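Local coordinates for bifunctional protein PutA (Bdellovibrio bacteriovorus, PDB 5UR2) that probably oxidises proline to glutamate in two steps, using a flavin-dependent proline dehydrogenase and an NAD-dependent L-glutamate gamma-semialdehyde dehydrogenase on one chain, at residues D308-E313 and V321-N326; L238-Y243 and V271-L276. All blocks are in the same frame, centred on the assembly; numbering follows the deposited sequence.

Both contacts belong to the proline dehydrogenase part of the chain, an eight-stranded parallel barrel whose strands follow one another in sequence order, and their centres lie about 13 Å apart. Interaction 2 comes first along the chain: it joins the loop after strand 235-238 to the neighbouring strand 268-273 and the turn that follows. Interaction 1 comes later, where helix 307-317 meets the loop running to helix 327-343. The two probably share hydrogen bonds, E310 OE2 with Y243 N and Y324 N with Y275 O. Together they touch both ends of the N-propargylglycine-modified FAD, interaction 2 mainly at its flavin ring and interaction 1 at its adenine.

Interaction 1 (D308-E313 and V321-N326). With P5F (N-propargylglycine-modified flavin adenine dinucleotide), chain F.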
loop_
_atom_site.group_PDB
_atom_site.type_symbol
_atom_site.label_atom_id
_atom_site.label_comp_id
_atom_site.label_asym_id
_atom_site.label_seq_id
_atom_site.Cartn_x
_atom_site.Cartn_y
_atom_site.Cartn_z
ATOM N N ASP B 308 -28.019 9.529 20.169
ATOM C CA ASP B 308 -26.746 8.932 19.756
ATOM C C ASP B 308 -26.965 7.688 18.904
ATOM O O ASP B 308 -26.321 7.516 17.862
ATOM C CB ASP B 308 -25.888 8.583 20.973
ATOM C CG ASP B 308 -25.419 9.808 21.722
ATOM O OD1 ASP B 308 -24.561 10.539 21.190
ATOM O OD2 ASP B 308 -25.911 10.039 22.843
ATOM N N TYR B 309 -27.858 6.792 19.348
ATOM C CA TYR B 309 -28.144 5.581 18.579
ATOM C C TYR B 309 -28.581 5.911 17.154
ATOM O O TYR B 309 -28.104 5.296 16.188
ATOM C CB TYR B 309 -29.209 4.735 19.286
ATOM C CG TYR B 309 -29.740 3.603 18.429
ATOM C CD1 TYR B 309 -29.086 2.367 18.370
ATOM C CD2 TYR B 309 -30.894 3.766 17.664
ATOM C CE1 TYR B 309 -29.589 1.322 17.574
ATOM C CE2 TYR B 309 -31.394 2.734 16.870
ATOM C CZ TYR B 309 -30.742 1.514 16.836
ATOM O OH TYR B 309 -31.240 0.504 16.040
ATOM N N GLU B 310 -29.493 6.879 16.998
ATOM C CA GLU B 310 -30.022 7.160 15.665
ATOM C C GLU B 310 -28.949 7.722 14.727
ATOM O O GLU B 310 -28.913 7.361 13.541
ATOM C CB GLU B 310 -31.212 8.122 15.746
ATOM C CG GLU B 310 -32.440 7.648 16.556
ATOM C CD GLU B 310 -33.138 6.405 16.000
ATOM O OE1 GLU B 310 -32.761 5.906 14.918
ATOM O OE2 GLU B 310 -34.084 5.931 16.656
ATOM N N THR B 311 -28.065 8.599 15.219
ATOM C CA THR B 311 -27.021 9.111 14.329
ATOM C C THR B 311 -26.029 8.006 13.962
ATOM O O THR B 311 -25.589 7.921 12.810
ATOM C CB THR B 311 -26.284 10.295 14.959
ATOM O OG1 THR B 311 -25.573 9.853 16.117
ATOM C CG2 THR B 311 -27.278 11.415 15.350
ATOM N N ILE B 312 -25.699 7.127 14.912
ATOM C CA ILE B 312 -24.765 6.034 14.621
ATOM C C ILE B 312 -25.395 5.047 13.641
ATOM O O ILE B 312 -24.793 4.670 12.629
ATOM C CB ILE B 312 -24.336 5.340 15.927
ATOM C CG1 ILE B 312 -23.492 6.280 16.784
ATOM C CG2 ILE B 312 -23.548 4.067 15.648
ATOM C CD1 ILE B 312 -23.306 5.779 18.223
ATOM N N GLU B 313 -26.632 4.637 13.918
ATOM C CA GLU B 313 -27.336 3.689 13.058
ATOM C C GLU B 313 -27.473 4.219 11.635
ATOM O O GLU B 313 -27.183 3.514 10.665
ATOM C CB GLU B 313 -28.711 3.385 13.656
ATOM C CG GLU B 313 -29.507 2.353 12.890
ATOM C CD GLU B 313 -28.927 0.947 13.005
ATOM O OE1 GLU B 313 -28.010 0.719 13.833
ATOM O OE2 GLU B 313 -29.395 0.070 12.250
ATOM N N VAL B 321 -30.232 10.808 8.301
ATOM C CA VAL B 321 -30.298 10.892 9.759
ATOM C C VAL B 321 -31.696 11.371 10.153
ATOM O O VAL B 321 -32.091 12.477 9.759
ATOM C CB VAL B 321 -29.181 11.802 10.284
ATOM C CG1 VAL B 321 -29.262 11.949 11.798
ATOM C CG2 VAL B 321 -27.865 11.233 9.859
ATOM N N PRO B 322 -32.501 10.563 10.868
ATOM C CA PRO B 322 -33.888 10.966 11.150
ATOM C C PRO B 322 -34.045 11.991 12.262
ATOM O O PRO B 322 -35.134 12.573 12.376
ATOM C CB PRO B 322 -34.570 9.640 11.532
ATOM C CG PRO B 322 -33.508 8.866 12.161
ATOM C CD PRO B 322 -32.236 9.200 11.368
ATOM N N VAL B 323 -33.028 12.219 13.089
ATOM C CA VAL B 323 -33.095 13.227 14.146
ATOM C C VAL B 323 -32.471 14.517 13.636
ATOM O O VAL B 323 -31.630 14.512 12.730
ATOM C CB VAL B 323 -32.408 12.760 15.448
ATOM C CG1 VAL B 323 -33.204 11.630 16.098
ATOM C CG2 VAL B 323 -30.975 12.296 15.167
ATOM N N TYR B 324 -32.928 15.644 14.188
ATOM C CA TYR B 324 -32.161 16.874 14.062
ATOM C C TYR B 324 -30.808 16.664 14.704
ATOM O O TYR B 324 -30.674 15.891 15.655
ATOM C CB TYR B 324 -32.855 18.058 14.754
ATOM C CG TYR B 324 -34.224 18.369 14.244
ATOM C CD1 TYR B 324 -34.405 18.972 13.000
ATOM C CD2 TYR B 324 -35.351 18.052 15.000
ATOM C CE1 TYR B 324 -35.690 19.278 12.528
ATOM C CE2 TYR B 324 -36.628 18.329 14.536
ATOM C CZ TYR B 324 -36.792 18.939 13.306
ATOM O OH TYR B 324 -38.056 19.219 12.871
ATOM N N THR B 325 -29.795 17.362 14.193
ATOM C CA THR B 325 -28.478 17.262 14.804
ATOM C C THR B 325 -28.015 18.590 15.397
ATOM O O THR B 325 -26.891 18.678 15.894
ATOM C CB THR B 325 -27.461 16.700 13.803
ATOM O OG1 THR B 325 -27.499 17.457 12.597
ATOM C CG2 THR B 325 -27.800 15.232 13.487
ATOM N N ASN B 326 -28.866 19.607 15.400
ATOM C CA ASN B 326 -28.671 20.826 16.176
ATOM C C ASN B 326 -29.696 20.804 17.304
ATOM O O ASN B 326 -30.904 20.727 17.045
ATOM C CB ASN B 326 -28.829 22.046 15.263
ATOM C CG ASN B 326 -28.923 23.378 16.019
ATOM O OD1 ASN B 326 -28.713 23.461 17.223
ATOM N ND2 ASN B 326 -29.214 24.438 15.275
HETATM P PA P5F F . -33.303 18.915 27.237
HETATM O O1A P5F F . -33.987 20.315 27.080
HETATM O O2A P5F F . -31.939 18.884 27.717
HETATM O O5B P5F F . -33.164 18.127 25.963
HETATM C C5B P5F F . -32.281 17.030 25.762
HETATM C C4B P5F F . -32.698 16.302 24.475
HETATM O O4B P5F F . -32.375 17.005 23.299
HETATM C C3B P5F F . -32.119 14.935 24.252
HETATM O O3B P5F F . -32.736 13.966 25.009
HETATM C C2B P5F F . -32.324 14.735 22.804
HETATM O O2B P5F F . -33.629 14.326 22.580
HETATM C C1B P5F F . -32.140 16.103 22.253
HETATM N N9A P5F F . -30.822 16.364 21.734
HETATM C C8A P5F F . -29.608 16.275 22.402
HETATM N N7A P5F F . -28.630 16.626 21.558
HETATM C C5A P5F F . -29.169 16.970 20.316
HETATM C C6A P5F F . -28.648 17.379 19.091
HETATM N N6A P5F F . -27.234 17.557 18.918
HETATM N N1A P5F F . -29.464 17.616 18.046
HETATM C C2A P5F F . -30.801 17.468 18.160
HETATM N N3A P5F F . -31.339 17.040 19.338
HETATM C C4A P5F F . -30.577 16.794 20.411
HETATM N N1 P5F F . -38.014 9.454 25.046
HETATM C C2 P5F F . -38.413 8.656 23.912
HETATM O O2 P5F F . -37.673 8.753 22.755
HETATM N N3 P5F F . -39.554 7.792 23.980
HETATM C C4 P5F F . -40.338 7.673 25.155
HETATM O O4 P5F F . -41.441 6.809 25.152
HETATM C C4X P5F F . -39.913 8.508 26.356
HETATM N N5 P5F F . -40.563 8.365 27.657
HETATM C C5X P5F F . -40.387 9.493 28.593
HETATM C C6 P5F F . -41.396 9.728 29.672
HETATM C C7 P5F F . -41.276 10.860 30.517
HETATM C C7M P5F F . -42.304 11.087 31.604
HETATM C C8 P5F F . -40.199 11.781 30.345
HETATM C C8M P5F F . -40.042 12.997 31.222
HETATM C C9 P5F F . -39.242 11.567 29.325
HETATM C C9A P5F F . -39.358 10.378 28.435
HETATM N N10 P5F F . -38.378 10.171 27.366
HETATM C C10 P5F F . -38.793 9.348 26.265
HETATM C "C1'" P5F F . -37.095 10.913 27.295
HETATM C "C2'" P5F F . -37.251 12.294 26.657
HETATM O "O2'" P5F F . -37.544 12.130 25.323
HETATM C "C3'" P5F F . -36.032 13.210 26.797
HETATM O "O3'" P5F F . -34.968 12.623 26.148
HETATM C "C4'" P5F F . -35.600 13.495 28.228
HETATM O "O4'" P5F F . -36.735 13.418 29.021
HETATM C "C5'" P5F F . -34.802 14.797 28.432
HETATM O "O5'" P5F F . -35.277 15.886 27.665
HETATM P P P5F F . -35.410 17.416 28.186
HETATM O O1P P5F F . -36.523 18.323 27.535
HETATM O O2P P5F F . -35.474 17.176 29.741
HETATM O O3P P5F F . -33.849 17.925 28.205
HETATM C C21 P5F F . -39.687 5.936 28.082
HETATM C C22 P5F F . -40.242 7.153 27.894
HETATM C C23 P5F F . -39.948 4.776 27.106
#
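The methyl group of T311 reaches from the helix into the valines of the following loop. Its CG2 lies 3.8 Å from CG2 of V323, and the two side chains cross at about a right angle. The same methyl is 4.1 Å from CG1 of V321, and a third methyl, CG2 of T325, also comes near it. The hydroxyl is turned elsewhere: with chi1 at 65°, OG1 sits between the backbone N and the carbonyl carbon. T311 OG1 donates to D308 O at 3.0 Å, an acceptor shared with I312 N; the bond holds the hydroxyl against its own helix and leaves the methyl for the loop.

On the preceding residue, E310 lays its aliphatic part across the other branch of V323, CB to CG1 4.0 Å, again nearly perpendicular. Its chain then bends at chi2, and OE1 passes P322 CG at 4.1 Å, while OE2 is taken by Y243 N. No hydrogen bond links the segments.

Farther along the loop the backbone meets the cofactor: adenine N6A gives T325 O a weak hydrogen bond of 3.2 Å. N326 occupies the N-cap position, its OD1 accepting from A328 N at the start of helix 327-343. The loop thus leads from helix 307-317, where W307 touches V323 and T325, directly into that next helix, and on the way Y324 is backbone-bonded to Y275, just past barrel strand 268-273.

Interaction 2 (L238-Y243 and V271-L276); sequences LDMEQY and VIQAYL. With P5F (N-propargylglycine-modified flavin adenine dinucleotide), chain F.
M240 sends CG away from its own backbone N (chi1 -173°) and then folds back at chi2 and chi3, which carries the side chain across strand 268-273: CE comes 3.2 Å from V271 O, and CG passes 3.1 Å from Q273 OE1. Behind this fold, CB of M240 packs on CB of V271. Q273 has CG anti to its carbonyl carbon (chi1 -59°), and a bend at chi2 turns its amide toward both the loop and the flavin.

From there NE2 donates twice. One bond goes to E241 O, nearly straight at 170° and close to the amide plane of Q273, although it arrives tilted from the carbonyl plane of E241. The other runs from Q273 NE2 to O2 of the flavin, at 2.7 Å. A water donates to both E241 O and Q273 OE1, a second tie between loop and strand. The backbone of M240 completes the grip on the pyrimidine portion of the ring, its N donating to O4 and its O accepting from N3 at 2.8 Å. Farther out, the ring of Y243 receives the methyls of L276, with CD1 of the leucine in plane at its edge and CD2 3.7 Å from Y243 CD1.

Beside the propargylglycine-derived adduct, D239 OD2 comes within 3.2 Å of C23, while its OD1 forms a salt bridge with R300. O2, N3 and O4 therefore each have a protein partner here, and the two N-H groups directed at O2 and O4 would probably help to stabilise negative charge on the pyrimidine side in a reduced flavin.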
loop_
_atom_site.group_PDB
_atom_site.type_symbol
_atom_site.label_atom_id
_atom_site.label_comp_id
_atom_site.label_asym_id
_atom_site.label_seq_id
_atom_site.Cartn_x
_atom_site.Cartn_y
_atom_site.Cartn_z
ATOM N N LEU B 238 -48.831 4.199 25.284
ATOM C CA LEU B 238 -47.924 3.428 24.444
ATOM C C LEU B 238 -46.676 4.272 24.245
ATOM O O LEU B 238 -46.769 5.395 23.727
ATOM C CB LEU B 238 -48.572 3.076 23.101
ATOM C CG LEU B 238 -47.785 2.113 22.197
ATOM C CD1 LEU B 238 -47.570 0.782 22.919
ATOM C CD2 LEU B 238 -48.475 1.889 20.856
ATOM N N ASP B 239 -45.528 3.765 24.713
ATOM C CA ASP B 239 -44.281 4.502 24.543
ATOM C C ASP B 239 -43.845 4.490 23.080
ATOM O O ASP B 239 -44.377 3.755 22.242
ATOM C CB ASP B 239 -43.170 3.947 25.446
ATOM C CG ASP B 239 -43.373 4.304 26.934
ATOM O OD1 ASP B 239 -44.068 5.296 27.243
ATOM O OD2 ASP B 239 -42.814 3.609 27.806
ATOM N N MET B 240 -42.856 5.323 22.771
ATOM C CA MET B 240 -42.269 5.359 21.438
ATOM C C MET B 240 -40.809 4.978 21.539
ATOM O O MET B 240 -40.045 5.617 22.278
ATOM C CB MET B 240 -42.398 6.731 20.781
ATOM C CG MET B 240 -41.941 6.692 19.339
ATOM S SD MET B 240 -42.947 5.593 18.339
ATOM C CE MET B 240 -44.400 6.634 18.166
ATOM N N GLU B 241 -40.429 3.959 20.777
ATOM C CA GLU B 241 -39.068 3.437 20.781
ATOM C C GLU B 241 -38.282 4.021 19.608
ATOM O O GLU B 241 -38.556 5.149 19.179
ATOM C CB GLU B 241 -39.104 1.901 20.754
ATOM C CG GLU B 241 -39.746 1.323 22.013
ATOM C CD GLU B 241 -40.260 -0.106 21.833
ATOM O OE1 GLU B 241 -41.288 -0.280 21.147
ATOM O OE2 GLU B 241 -39.651 -1.054 22.393
ATOM N N GLN B 242 -37.309 3.269 19.090
ATOM C CA GLN B 242 -36.381 3.786 18.089
ATOM C C GLN B 242 -37.075 4.038 16.748
ATOM O O GLN B 242 -38.201 3.599 16.493
ATOM C CB GLN B 242 -35.197 2.834 17.903
ATOM C CG GLN B 242 -35.574 1.474 17.386
ATOM C CD GLN B 242 -35.987 0.504 18.494
ATOM O OE1 GLN B 242 -35.993 0.844 19.696
ATOM N NE2 GLN B 242 -36.345 -0.712 18.089
ATOM N N TYR B 243 -36.376 4.773 15.878
ATOM C CA TYR B 243 -37.003 5.230 14.643
ATOM C C TYR B 243 -37.432 4.065 13.749
ATOM O O TYR B 243 -38.431 4.176 13.030
ATOM C CB TYR B 243 -36.055 6.165 13.893
ATOM C CG TYR B 243 -36.729 6.882 12.735
ATOM C CD1 TYR B 243 -37.672 7.879 12.968
ATOM C CD2 TYR B 243 -36.434 6.551 11.414
ATOM C CE1 TYR B 243 -38.287 8.546 11.920
ATOM C CE2 TYR B 243 -37.038 7.215 10.355
ATOM C CZ TYR B 243 -37.967 8.210 10.616
ATOM O OH TYR B 243 -38.582 8.874 9.573
ATOM N N VAL B 271 -46.713 8.407 22.449
ATOM C CA VAL B 271 -45.578 9.314 22.557
ATOM C C VAL B 271 -45.170 9.810 21.179
ATOM O O VAL B 271 -45.087 9.035 20.219
ATOM C CB VAL B 271 -44.394 8.631 23.263
ATOM C CG1 VAL B 271 -43.157 9.509 23.161
ATOM C CG2 VAL B 271 -44.730 8.387 24.735
ATOM N N ILE B 272 -44.875 11.108 21.088
ATOM C CA ILE B 272 -44.248 11.696 19.915
ATOM C C ILE B 272 -42.932 12.337 20.343
ATOM O O ILE B 272 -42.878 13.024 21.371
ATOM C CB ILE B 272 -45.186 12.718 19.239
ATOM C CG1 ILE B 272 -46.361 11.999 18.555
ATOM C CG2 ILE B 272 -44.424 13.577 18.239
ATOM C CD1 ILE B 272 -45.944 11.106 17.381
ATOM N N GLN B 273 -41.868 12.101 19.551
ATOM C CA GLN B 273 -40.509 12.574 19.844
ATOM C C GLN B 273 -40.188 13.783 18.966
ATOM O O GLN B 273 -39.996 13.646 17.754
ATOM C CB GLN B 273 -39.476 11.470 19.614
ATOM C CG GLN B 273 -39.712 10.209 20.473
ATOM C CD GLN B 273 -39.428 8.925 19.722
ATOM O OE1 GLN B 273 -39.765 8.802 18.542
ATOM N NE2 GLN B 273 -38.826 7.942 20.405
ATOM N N ALA B 274 -40.104 14.966 19.585
ATOM C CA ALA B 274 -39.870 16.185 18.829
ATOM C C ALA B 274 -38.475 16.252 18.219
ATOM O O ALA B 274 -38.236 17.110 17.368
ATOM C CB ALA B 274 -40.099 17.420 19.722
ATOM N N TYR B 275 -37.545 15.397 18.614
ATOM C CA TYR B 275 -36.253 15.480 17.949
ATOM C C TYR B 275 -36.254 14.801 16.586
ATOM O O TYR B 275 -35.221 14.827 15.902
ATOM C CB TYR B 275 -35.136 14.920 18.853
ATOM C CG TYR B 275 -35.019 13.410 19.052
ATOM C CD1 TYR B 275 -36.013 12.514 18.633
ATOM C CD2 TYR B 275 -33.894 12.883 19.709
ATOM C CE1 TYR B 275 -35.866 11.123 18.847
ATOM C CE2 TYR B 275 -33.744 11.517 19.928
ATOM C CZ TYR B 275 -34.717 10.637 19.494
ATOM O OH TYR B 275 -34.540 9.283 19.743
ATOM N N LEU B 276 -37.378 14.204 16.174
ATOM C CA LEU B 276 -37.493 13.620 14.843
ATOM C C LEU B 276 -37.895 14.685 13.829
ATOM O O LEU B 276 -38.757 15.532 14.108
ATOM C CB LEU B 276 -38.522 12.489 14.810
ATOM C CG LEU B 276 -38.156 11.241 15.625
ATOM C CD1 LEU B 276 -39.243 10.170 15.493
ATOM C CD2 LEU B 276 -36.773 10.713 15.221
HETATM P PA P5F F . -33.303 18.915 27.237
HETATM O O1A P5F F . -33.987 20.315 27.080
HETATM O O2A P5F F . -31.939 18.884 27.717
HETATM O O5B P5F F . -33.164 18.127 25.963
HETATM C C5B P5F F . -32.281 17.030 25.762
HETATM C C4B P5F F . -32.698 16.302 24.475
HETATM O O4B P5F F . -32.375 17.005 23.299
HETATM C C3B P5F F . -32.119 14.935 24.252
HETATM O O3B P5F F . -32.736 13.966 25.009
HETATM C C2B P5F F . -32.324 14.735 22.804
HETATM O O2B P5F F . -33.629 14.326 22.580
HETATM C C1B P5F F . -32.140 16.103 22.253
HETATM N N9A P5F F . -30.822 16.364 21.734
HETATM C C8A P5F F . -29.608 16.275 22.402
HETATM N N7A P5F F . -28.630 16.626 21.558
HETATM C C5A P5F F . -29.169 16.970 20.316
HETATM C C6A P5F F . -28.648 17.379 19.091
HETATM N N6A P5F F . -27.234 17.557 18.918
HETATM N N1A P5F F . -29.464 17.616 18.046
HETATM C C2A P5F F . -30.801 17.468 18.160
HETATM N N3A P5F F . -31.339 17.040 19.338
HETATM C C4A P5F F . -30.577 16.794 20.411
HETATM N N1 P5F F . -38.014 9.454 25.046
HETATM C C2 P5F F . -38.413 8.656 23.912
HETATM O O2 P5F F . -37.673 8.753 22.755
HETATM N N3 P5F F . -39.554 7.792 23.980
HETATM C C4 P5F F . -40.338 7.673 25.155
HETATM O O4 P5F F . -41.441 6.809 25.152
HETATM C C4X P5F F . -39.913 8.508 26.356
HETATM N N5 P5F F . -40.563 8.365 27.657
HETATM C C5X P5F F . -40.387 9.493 28.593
HETATM C C6 P5F F . -41.396 9.728 29.672
HETATM C C7 P5F F . -41.276 10.860 30.517
HETATM C C7M P5F F . -42.304 11.087 31.604
HETATM C C8 P5F F . -40.199 11.781 30.345
HETATM C C8M P5F F . -40.042 12.997 31.222
HETATM C C9 P5F F . -39.242 11.567 29.325
HETATM C C9A P5F F . -39.358 10.378 28.435
HETATM N N10 P5F F . -38.378 10.171 27.366
HETATM C C10 P5F F . -38.793 9.348 26.265
HETATM C "C1'" P5F F . -37.095 10.913 27.295
HETATM C "C2'" P5F F . -37.251 12.294 26.657
HETATM O "O2'" P5F F . -37.544 12.130 25.323
HETATM C "C3'" P5F F . -36.032 13.210 26.797
HETATM O "O3'" P5F F . -34.968 12.623 26.148
HETATM C "C4'" P5F F . -35.600 13.495 28.228
HETATM O "O4'" P5F F . -36.735 13.418 29.021
HETATM C "C5'" P5F F . -34.802 14.797 28.432
HETATM O "O5'" P5F F . -35.277 15.886 27.665
HETATM P P P5F F . -35.410 17.416 28.186
HETATM O O1P P5F F . -36.523 18.323 27.535
HETATM O O2P P5F F . -35.474 17.176 29.741
HETATM O O3P P5F F . -33.849 17.925 28.205
HETATM C C21 P5F F . -39.687 5.936 28.082
HETATM C C22 P5F F . -40.242 7.153 27.894
HETATM C C23 P5F F . -39.948 4.776 27.106
HETATM O O HOH W 1 -38.250 6.872 17.072
#